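Local coordinates for ABC transporter substrate-binding protein (Rhizobium radiobacter, PDB 6TFX) that binds the opine mannopinic acid as the periplasmic solute-binding protein of an ABC transporter that imports mannityl-opines, at residues P20-T25 against L95-D100; L138-S143 against A387-A392. All coordinates share one frame; numbering follows the deposited sequence.

Contact 1 (20-25 against 95-100) and contact 2 (138-143 against 387-392) lie with their centres about 13 Å apart, and each has one segment that reaches the bound opine, N72. In contact 1 it is the loop 20-25, whose far end, T24 and T25, borders the ligand; in contact 2 it is 387-392, through the guanidinium of R388. Both therefore come to the glutamate-like half of the opine, on whose side-chain carboxylate T24 and R388 converge. The other two segments, 95-100 and 138-143, touch each other away from the ligand, where L95 CD1 packs on L139 CD2 at 4.0 Å. P20 CB also packs near S143 O, at 4.2 Å.

Contact 1 (P20-T25 against L95-D100); sequences PHFATT and LDKARD. With N72 ((2~{R})-2-[[(3~{R},4~{R},5~{S})-3,4,5,6-tetrakis(oxidanyl)-2-oxidanylidene-hexyl]amino]pentanedioic acid), chain C.
H21 and A98 are the nearest CA pair, 5.8 Å apart, where the irregular loop 20-25 runs past the C-terminal end of helix 88-98. CB of H21 is directed toward the helix, and its imidazole is met in two ways. K97 NZ donates to H21 ND1 at 2.8 Å, lying only 5° out of the ring plane, while A98 CA sits over one face of the ring, near its rim, and A98 CB is 3.6 Å from H21 NE2. K97 reaches ND1 with an extended chain, turned only at its last torsion (chi4 -63°), which bends NZ in toward the ring. The same ammonium forms a salt bridge with D19, hydrogen-bonds to R103 O and makes a cation-pi contact with F153. In this family 5 solute-binding protein, the loop thus ties a helix remote from the ligand to the wall of the binding pocket. Its other end leads into helix 26-35, with T25 as N-cap through OG1 to D28 N. T24 OG1 bonds F22 O at 2.8 Å from above the carbonyl plane, and T24 CG2, anti to the backbone N, packs 3.4 Å from N72 OE2; T25 CA is likewise 3.4 Å from N72 OXT.

Contact 2 (L138-S143 against A387-A392); sequences LLSNFS and ARFPIA. With N72 ((2~{R})-2-[[(3~{R},4~{R},5~{S})-3,4,5,6-tetrakis(oxidanyl)-2-oxidanylidene-hexyl]amino]pentanedioic acid), chain C.
F142 turns an edge toward the face of F389 in an offset edge-to-face pair, the ring centroids 5.7 Å apart and the planes at 65°. This aromatic junction joins two loops of the periplasmic binding protein fold: 138-143, which follows helix 135-138, and the loop 387-392, which links strand 381-386 to helix 392-400. The two side chains run past each other in opposite directions, and the nearest atoms are F142 CD2 and F389 CE1, at 3.8 Å. F142 CG lies anti to the backbone N (chi1 -169°), which sets CD2 and CB against F389 CE1 and CZ. L138 adds an apolar contact, its CD2 4.3 Å from F389 CE2, and S140 OG, hydrogen-bonded to A137 O, is near F389 CZ. Y394 of helix 392-400 makes a further edge-to-face pair with F389. Next to F389 in sequence, R388 extends its guanidinium to the ligand. Its chain bends at chi2 (-65°), and NE is held by Q398 OE1, which helps to fix the guanidinium's rotation. NH1 also donates to A387 O. The guanidinium meets the opine carboxylate edge-on with paired bonds, R388 NH1 to N72 OE1 at 3.0 Å and the straighter R388 NH2 to N72 OE2 at 2.8 Å.

Contact 1 (P20-T25 against L95-D100)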
ATOM      1  N   PRO A  20       7.466  -7.845   7.931  1.00 17.97           N
ATOM      2  CA  PRO A  20       6.411  -7.705   6.923  1.00 16.95           C
ATOM      3  C   PRO A  20       5.015  -7.527   7.485  1.00 21.22           C
ATOM      4  O   PRO A  20       4.127  -7.039   6.770  1.00 20.96           O
ATOM      5  CB  PRO A  20       6.516  -9.012   6.115  1.00 19.73           C
ATOM      6  CG  PRO A  20       7.177  -9.977   7.018  1.00 22.36           C
ATOM      7  CD  PRO A  20       8.146  -9.156   7.822  1.00 19.15           C
ATOM      8  N   HIS A  21       4.811  -7.929   8.762  1.00 16.04           N
ATOM      9  CA  HIS A  21       3.481  -7.767   9.366  1.00 16.65           C
ATOM     10  C   HIS A  21       3.198  -6.317   9.792  1.00 19.44           C
ATOM     11  O   HIS A  21       2.076  -6.027  10.224  1.00 18.69           O
ATOM     12  CB  HIS A  21       3.268  -8.729  10.543  1.00 18.96           C
ATOM     13  CG  HIS A  21       3.436 -10.170  10.159  1.00 23.23           C
ATOM     14  ND1 HIS A  21       4.217 -11.029  10.907  1.00 26.09           N
ATOM     15  CD2 HIS A  21       2.951 -10.841   9.091  1.00 25.65           C
ATOM     16  CE1 HIS A  21       4.175 -12.196  10.279  1.00 25.73           C
ATOM     17  NE2 HIS A  21       3.419 -12.137   9.192  1.00 25.71           N
ATOM     18  N   PHE A  22       4.211  -5.421   9.679  1.00 16.10           N
ATOM     19  CA  PHE A  22       4.074  -4.002  10.027  1.00 16.47           C
ATOM     20  C   PHE A  22       4.437  -3.058   8.888  1.00 19.21           C
ATOM     21  O   PHE A  22       4.009  -1.915   8.908  1.00 18.50           O
ATOM     22  CB  PHE A  22       4.873  -3.629  11.276  1.00 17.30           C
ATOM     23  CG  PHE A  22       4.292  -4.249  12.513  1.00 17.58           C
ATOM     24  CD1 PHE A  22       3.217  -3.650  13.173  1.00 19.26           C
ATOM     25  CD2 PHE A  22       4.863  -5.394  13.070  1.00 18.92           C
ATOM     26  CE1 PHE A  22       2.684  -4.226  14.343  1.00 20.43           C
ATOM     27  CE2 PHE A  22       4.351  -5.948  14.255  1.00 21.79           C
ATOM     28  CZ  PHE A  22       3.268  -5.359  14.878  1.00 21.24           C
ATOM     29  N   ALA A  23       5.278  -3.506   7.939  1.00 15.70           N
ATOM     30  CA  ALA A  23       5.748  -2.619   6.877  1.00 16.10           C
ATOM     31  C   ALA A  23       4.560  -2.055   6.100  1.00 18.46           C
ATOM     32  O   ALA A  23       3.760  -2.821   5.555  1.00 18.73           O
ATOM     33  CB  ALA A  23       6.707  -3.368   5.961  1.00 16.42           C
ATOM     34  N   THR A  24       4.435  -0.708   6.115  1.00 16.21           N
ATOM     35  CA  THR A  24       3.293   0.014   5.542  1.00 15.26           C
ATOM     36  C   THR A  24       3.675   1.064   4.512  1.00 16.85           C
ATOM     37  O   THR A  24       2.980   1.200   3.507  1.00 17.87           O
ATOM     38  CB  THR A  24       2.504   0.646   6.697  1.00 22.64           C
ATOM     39  OG1 THR A  24       2.079  -0.391   7.592  1.00 18.71           O
ATOM     40  CG2 THR A  24       1.302   1.459   6.225  1.00 23.50           C
ATOM     41  N   THR A  25       4.776   1.817   4.752  1.00 15.63           N
ATOM     42  CA  THR A  25       5.158   2.829   3.767  1.00 16.07           C
ATOM     43  C   THR A  25       5.574   2.120   2.473  1.00 17.15           C
ATOM     44  O   THR A  25       6.029   0.964   2.512  1.00 16.25           O
ATOM     45  CB  THR A  25       6.306   3.693   4.289  1.00 21.40           C
ATOM     46  OG1 THR A  25       7.468   2.884   4.386  1.00 20.84           O
ATOM     47  CG2 THR A  25       5.988   4.353   5.657  1.00 17.78           C
ATOM     48  N   LEU A  95       1.731 -17.080  10.019  1.00 15.83           N
ATOM     49  CA  LEU A  95       0.299 -16.796   9.796  1.00 16.72           C
ATOM     50  C   LEU A  95      -0.422 -16.543  11.103  1.00 19.69           C
ATOM     51  O   LEU A  95      -1.282 -15.660  11.158  1.00 19.60           O
ATOM     52  CB  LEU A  95      -0.372 -17.906   8.978  1.00 17.38           C
ATOM     53  CG  LEU A  95       0.137 -18.002   7.544  1.00 20.83           C
ATOM     54  CD1 LEU A  95      -0.598 -19.111   6.806  1.00 19.84           C
ATOM     55  CD2 LEU A  95      -0.058 -16.656   6.762  1.00 24.05           C
ATOM     56  N   ASP A  96      -0.003 -17.235  12.205  1.00 15.91           N
ATOM     57  CA  ASP A  96      -0.653 -16.921  13.477  1.00 15.75           C
ATOM     58  C   ASP A  96      -0.248 -15.526  13.941  1.00 18.17           C
ATOM     59  O   ASP A  96      -1.026 -14.855  14.629  1.00 20.73           O
ATOM     60  CB  ASP A  96      -0.266 -17.936  14.560  1.00 18.23           C
ATOM     61  CG  ASP A  96      -0.972 -19.270  14.435  1.00 27.65           C
ATOM     62  OD1 ASP A  96      -1.973 -19.352  13.660  1.00 25.37           O
ATOM     63  OD2 ASP A  96      -0.546 -20.233  15.123  1.00 31.91           O
ATOM     64  N   LYS A  97       0.992 -15.108  13.621  1.00 16.91           N
ATOM     65  CA  LYS A  97       1.459 -13.764  13.978  1.00 16.47           C
ATOM     66  C   LYS A  97       0.676 -12.735  13.137  1.00 18.75           C
ATOM     67  O   LYS A  97       0.133 -11.797  13.697  1.00 17.58           O
ATOM     68  CB  LYS A  97       2.966 -13.621  13.739  1.00 19.05           C
ATOM     69  CG  LYS A  97       3.521 -12.261  14.153  1.00 19.38           C
ATOM     70  CD  LYS A  97       5.037 -12.226  13.962  1.00 18.61           C
ATOM     71  CE  LYS A  97       5.625 -10.862  14.249  1.00 21.08           C
ATOM     72  NZ  LYS A  97       5.102  -9.826  13.314  1.00 21.92           N
ATOM     73  N   ALA A  98       0.552 -12.972  11.815  1.00 17.39           N
ATOM     74  CA  ALA A  98      -0.155 -12.070  10.899  1.00 18.49           C
ATOM     75  C   ALA A  98      -1.604 -11.834  11.334  1.00 20.53           C
ATOM     76  O   ALA A  98      -2.104 -10.725  11.178  1.00 21.34           O
ATOM     77  CB  ALA A  98      -0.142 -12.664   9.495  1.00 19.83           C
ATOM     78  N   ARG A  99      -2.270 -12.869  11.862  1.00 16.74           N
ATOM     79  CA  ARG A  99      -3.678 -12.771  12.239  1.00 17.41           C
ATOM     80  C   ARG A  99      -3.927 -12.308  13.678  1.00 19.58           C
ATOM     81  O   ARG A  99      -5.081 -12.232  14.101  1.00 18.65           O
ATOM     82  CB  ARG A  99      -4.414 -14.082  11.935  1.00 20.27           C
ATOM     83  CG  ARG A  99      -4.076 -15.256  12.825  1.00 23.04           C
ATOM     84  CD  ARG A  99      -4.397 -16.529  12.048  1.00 22.54           C
ATOM     85  NE  ARG A  99      -4.283 -17.733  12.879  1.00 26.56           N
ATOM     86  CZ  ARG A  99      -5.276 -18.249  13.592  1.00 35.58           C
ATOM     87  NH1 ARG A  99      -6.467 -17.663  13.606  1.00 25.75           N
ATOM     88  NH2 ARG A  99      -5.086 -19.350  14.303  1.00 32.76           N
ATOM     89  N   ASP A 100      -2.848 -11.941  14.403  1.00 18.15           N
ATOM     90  CA  ASP A 100      -2.921 -11.489  15.787  1.00 18.55           C
ATOM     91  C   ASP A 100      -2.872  -9.957  15.852  1.00 21.87           C
ATOM     92  O   ASP A 100      -1.835  -9.386  15.500  1.00 21.30           O
ATOM     93  CB  ASP A 100      -1.743 -12.093  16.569  1.00 19.70           C
ATOM     94  CG  ASP A 100      -1.733 -11.775  18.056  1.00 26.05           C
ATOM     95  OD1 ASP A 100      -2.555 -10.926  18.496  1.00 24.61           O
ATOM     96  OD2 ASP A 100      -0.895 -12.358  18.776  1.00 26.02           O
TER
HETATM   97  OAB N72 C 601       0.794  12.281  -4.904  1.00 21.50           O
HETATM   98  CAF N72 C 601       0.214  11.270  -4.056  1.00 20.18           C
HETATM   99  CAG N72 C 601       1.200  10.420  -3.187  1.00 24.02           C
HETATM  100  OAC N72 C 601       2.525  10.518  -3.601  1.00 19.48           O
HETATM  101  CAH N72 C 601       0.613   9.043  -2.871  1.00 18.82           C
HETATM  102  OAM N72 C 601      -0.470   8.539  -3.555  1.00 15.25           O
HETATM  103  CAI N72 C 601       1.216   7.657  -2.754  1.00 24.60           C
HETATM  104  OAD N72 C 601       2.319   7.520  -3.624  1.00 17.85           O
HETATM  105  CAJ N72 C 601       1.383   7.226  -1.318  1.00 17.64           C
HETATM  106  OAE N72 C 601       0.637   7.750  -0.451  1.00 16.87           O
HETATM  107  CAK N72 C 601       2.491   6.206  -0.930  1.00 16.54           C
HETATM  108  N   N72 C 601       1.920   4.944  -0.525  1.00 16.42           N
HETATM  109  CA  N72 C 601       2.046   4.450   0.794  1.00 24.14           C
HETATM  110  C   N72 C 601       2.528   5.383   1.869  1.00 18.56           C
HETATM  111  O   N72 C 601       1.915   6.162   2.702  1.00 16.41           O
HETATM  112  CB  N72 C 601       0.824   3.598   1.145  1.00 20.82           C
HETATM  113  CG  N72 C 601       0.443   3.394   2.612  1.00 16.80           C
HETATM  114  CD  N72 C 601      -0.285   2.073   2.872  1.00 18.84           C
HETATM  115  OE1 N72 C 601      -0.068   1.037   2.163  1.00 17.16           O
HETATM  116  OE2 N72 C 601      -1.100   2.020   3.820  1.00 16.65           O
HETATM  117  OXT N72 C 601       3.759   5.200   1.845  1.00 17.33           O

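Contact 2 (L138-S143 against A387-A392)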
ATOM      1  N   LEU A 138      -4.604 -13.330   0.239  1.00 14.76           N
ATOM      2  CA  LEU A 138      -4.214 -13.209   1.657  1.00 15.85           C
ATOM      3  C   LEU A 138      -2.920 -13.975   1.967  1.00 19.32           C
ATOM      4  O   LEU A 138      -2.190 -13.638   2.913  1.00 19.69           O
ATOM      5  CB  LEU A 138      -5.320 -13.750   2.561  1.00 15.82           C
ATOM      6  CG  LEU A 138      -6.620 -12.939   2.589  1.00 20.46           C
ATOM      7  CD1 LEU A 138      -7.636 -13.660   3.477  1.00 20.95           C
ATOM      8  CD2 LEU A 138      -6.362 -11.524   3.141  1.00 22.42           C
ATOM      9  N   LEU A 139      -2.658 -15.039   1.191  1.00 15.54           N
ATOM     10  CA  LEU A 139      -1.485 -15.892   1.438  1.00 14.96           C
ATOM     11  C   LEU A 139      -0.317 -15.555   0.529  1.00 17.02           C
ATOM     12  O   LEU A 139       0.658 -16.318   0.476  1.00 16.81           O
ATOM     13  CB  LEU A 139      -1.876 -17.388   1.298  1.00 14.67           C
ATOM     14  CG  LEU A 139      -3.014 -17.858   2.215  1.00 17.80           C
ATOM     15  CD1 LEU A 139      -3.341 -19.308   1.928  1.00 18.52           C
ATOM     16  CD2 LEU A 139      -2.661 -17.644   3.713  1.00 18.10           C
ATOM     17  N   SER A 140      -0.432 -14.433  -0.222  1.00 14.81           N
ATOM     18  CA  SER A 140       0.568 -14.060  -1.203  1.00 15.01           C
ATOM     19  C   SER A 140       1.626 -13.133  -0.644  1.00 18.14           C
ATOM     20  O   SER A 140       1.606 -12.795   0.539  1.00 17.87           O
ATOM     21  CB  SER A 140      -0.092 -13.431  -2.428  1.00 19.64           C
ATOM     22  OG  SER A 140      -0.576 -12.155  -2.046  1.00 24.69           O
ATOM     23  N   ASN A 141       2.515 -12.680  -1.537  1.00 15.37           N
ATOM     24  CA  ASN A 141       3.656 -11.847  -1.167  1.00 16.59           C
ATOM     25  C   ASN A 141       3.245 -10.386  -1.050  1.00 18.25           C
ATOM     26  O   ASN A 141       3.674  -9.521  -1.823  1.00 18.17           O
ATOM     27  CB  ASN A 141       4.840 -12.083  -2.114  1.00 14.49           C
ATOM     28  CG  ASN A 141       4.538 -11.778  -3.557  1.00 20.21           C
ATOM     29  OD1 ASN A 141       3.440 -12.031  -4.060  1.00 17.95           O
ATOM     30  ND2 ASN A 141       5.536 -11.283  -4.252  1.00 18.85           N
ATOM     31  N   PHE A 142       2.423 -10.108  -0.033  1.00 15.75           N
ATOM     32  CA  PHE A 142       1.996  -8.744   0.267  1.00 15.75           C
ATOM     33  C   PHE A 142       1.432  -8.734   1.657  1.00 19.46           C
ATOM     34  O   PHE A 142       0.822  -9.722   2.087  1.00 18.10           O
ATOM     35  CB  PHE A 142       0.937  -8.197  -0.720  1.00 16.81           C
ATOM     36  CG  PHE A 142       0.679  -6.696  -0.597  1.00 17.99           C
ATOM     37  CD1 PHE A 142       1.691  -5.776  -0.855  1.00 19.65           C
ATOM     38  CD2 PHE A 142      -0.580  -6.216  -0.258  1.00 21.58           C
ATOM     39  CE1 PHE A 142       1.449  -4.395  -0.761  1.00 21.81           C
ATOM     40  CE2 PHE A 142      -0.821  -4.837  -0.165  1.00 23.54           C
ATOM     41  CZ  PHE A 142       0.192  -3.940  -0.418  1.00 19.89           C
ATOM     42  N   SER A 143       1.651  -7.627   2.364  1.00 16.12           N
ATOM     43  CA  SER A 143       1.112  -7.432   3.713  1.00 16.01           C
ATOM     44  C   SER A 143       1.363  -8.666   4.624  1.00 19.00           C
ATOM     45  O   SER A 143       2.500  -9.095   4.751  1.00 18.72           O
ATOM     46  CB  SER A 143      -0.355  -6.992   3.651  1.00 20.51           C
ATOM     47  OG  SER A 143      -0.451  -5.719   3.012  1.00 21.91           O
ATOM     48  N   ALA A 387      -3.516   1.815  -2.135  1.00 13.72           N
ATOM     49  CA  ALA A 387      -4.315   0.822  -2.848  1.00 12.50           C
ATOM     50  C   ALA A 387      -4.316  -0.448  -1.997  1.00 15.71           C
ATOM     51  O   ALA A 387      -3.405  -0.650  -1.179  1.00 16.18           O
ATOM     52  CB  ALA A 387      -3.752   0.520  -4.240  1.00 13.93           C
ATOM     53  N   ARG A 388      -5.318  -1.326  -2.205  1.00 13.73           N
ATOM     54  CA  ARG A 388      -5.354  -2.598  -1.487  1.00 13.51           C
ATOM     55  C   ARG A 388      -5.706  -3.676  -2.530  1.00 16.52           C
ATOM     56  O   ARG A 388      -5.858  -3.347  -3.723  1.00 16.58           O
ATOM     57  CB  ARG A 388      -6.408  -2.546  -0.357  1.00 12.53           C
ATOM     58  CG  ARG A 388      -5.995  -1.628   0.828  1.00 13.45           C
ATOM     59  CD  ARG A 388      -4.758  -2.191   1.542  1.00 14.45           C
ATOM     60  NE  ARG A 388      -4.356  -1.448   2.742  1.00 18.00           N
ATOM     61  CZ  ARG A 388      -3.358  -0.577   2.780  1.00 26.98           C
ATOM     62  NH1 ARG A 388      -2.734  -0.221   1.660  1.00 17.22           N
ATOM     63  NH2 ARG A 388      -2.996  -0.025   3.933  1.00 18.47           N
ATOM     64  N   PHE A 389      -5.850  -4.958  -2.103  1.00 13.88           N
ATOM     65  CA  PHE A 389      -6.253  -5.988  -3.090  1.00 13.89           C
ATOM     66  C   PHE A 389      -7.522  -5.497  -3.814  1.00 16.50           C
ATOM     67  O   PHE A 389      -8.378  -4.875  -3.176  1.00 17.14           O
ATOM     68  CB  PHE A 389      -6.538  -7.340  -2.418  1.00 16.15           C
ATOM     69  CG  PHE A 389      -5.348  -7.975  -1.749  1.00 17.00           C
ATOM     70  CD1 PHE A 389      -4.129  -8.078  -2.413  1.00 19.06           C
ATOM     71  CD2 PHE A 389      -5.452  -8.502  -0.466  1.00 19.37           C
ATOM     72  CE1 PHE A 389      -3.024  -8.680  -1.793  1.00 20.11           C
ATOM     73  CE2 PHE A 389      -4.343  -9.094   0.158  1.00 22.61           C
ATOM     74  CZ  PHE A 389      -3.139  -9.181  -0.512  1.00 19.98           C
ATOM     75  N   PRO A 390      -7.676  -5.820  -5.115  1.00 15.12           N
ATOM     76  CA  PRO A 390      -8.767  -5.224  -5.903  1.00 14.53           C
ATOM     77  C   PRO A 390     -10.158  -5.834  -5.743  1.00 15.51           C
ATOM     78  O   PRO A 390     -10.836  -6.149  -6.748  1.00 15.09           O
ATOM     79  CB  PRO A 390      -8.274  -5.359  -7.351  1.00 16.86           C
ATOM     80  CG  PRO A 390      -7.396  -6.593  -7.324  1.00 21.06           C
ATOM     81  CD  PRO A 390      -6.687  -6.503  -5.980  1.00 17.24           C
ATOM     82  N   ILE A 391     -10.605  -5.937  -4.486  1.00 14.74           N
ATOM     83  CA  ILE A 391     -11.960  -6.350  -4.136  1.00 15.37           C
ATOM     84  C   ILE A 391     -12.394  -5.290  -3.129  1.00 17.58           C
ATOM     85  O   ILE A 391     -11.646  -5.010  -2.197  1.00 16.16           O
ATOM     86  CB  ILE A 391     -12.013  -7.773  -3.557  1.00 19.56           C
ATOM     87  CG1 ILE A 391     -11.607  -8.820  -4.634  1.00 19.96           C
ATOM     88  CG2 ILE A 391     -13.417  -8.056  -3.017  1.00 21.35           C
ATOM     89  CD1 ILE A 391     -11.484 -10.228  -4.110  1.00 23.40           C
ATOM     90  N   ALA A 392     -13.574  -4.666  -3.348  1.00 16.31           N
ATOM     91  CA  ALA A 392     -14.016  -3.543  -2.499  1.00 16.90           C
ATOM     92  C   ALA A 392     -13.954  -3.807  -1.014  1.00 17.50           C
ATOM     93  O   ALA A 392     -13.726  -2.861  -0.233  1.00 15.30           O
ATOM     94  CB  ALA A 392     -15.412  -3.089  -2.898  1.00 17.39           C
TER
HETATM   95  OAB N72 C 601       0.794  12.281  -4.904  1.00 21.50           O
HETATM   96  CAF N72 C 601       0.214  11.270  -4.056  1.00 20.18           C
HETATM   97  CAG N72 C 601       1.200  10.420  -3.187  1.00 24.02           C
HETATM   98  OAC N72 C 601       2.525  10.518  -3.601  1.00 19.48           O
HETATM   99  CAH N72 C 601       0.613   9.043  -2.871  1.00 18.82           C
HETATM  100  OAM N72 C 601      -0.470   8.539  -3.555  1.00 15.25           O
HETATM  101  CAI N72 C 601       1.216   7.657  -2.754  1.00 24.60           C
HETATM  102  OAD N72 C 601       2.319   7.520  -3.624  1.00 17.85           O
HETATM  103  CAJ N72 C 601       1.383   7.226  -1.318  1.00 17.64           C
HETATM  104  OAE N72 C 601       0.637   7.750  -0.451  1.00 16.87           O
HETATM  105  CAK N72 C 601       2.491   6.206  -0.930  1.00 16.54           C
HETATM  106  N   N72 C 601       1.920   4.944  -0.525  1.00 16.42           N
HETATM  107  CA  N72 C 601       2.046   4.450   0.794  1.00 24.14           C
HETATM  108  C   N72 C 601       2.528   5.383   1.869  1.00 18.56           C
HETATM  109  O   N72 C 601       1.915   6.162   2.702  1.00 16.41           O
HETATM  110  CB  N72 C 601       0.824   3.598   1.145  1.00 20.82           C
HETATM  111  CG  N72 C 601       0.443   3.394   2.612  1.00 16.80           C
HETATM  112  CD  N72 C 601      -0.285   2.073   2.872  1.00 18.84           C
HETATM  113  OE1 N72 C 601      -0.068   1.037   2.163  1.00 17.16           O
HETATM  114  OE2 N72 C 601      -1.100   2.020   3.820  1.00 16.65           O
HETATM  115  OXT N72 C 601       3.759   5.200   1.845  1.00 17.33           O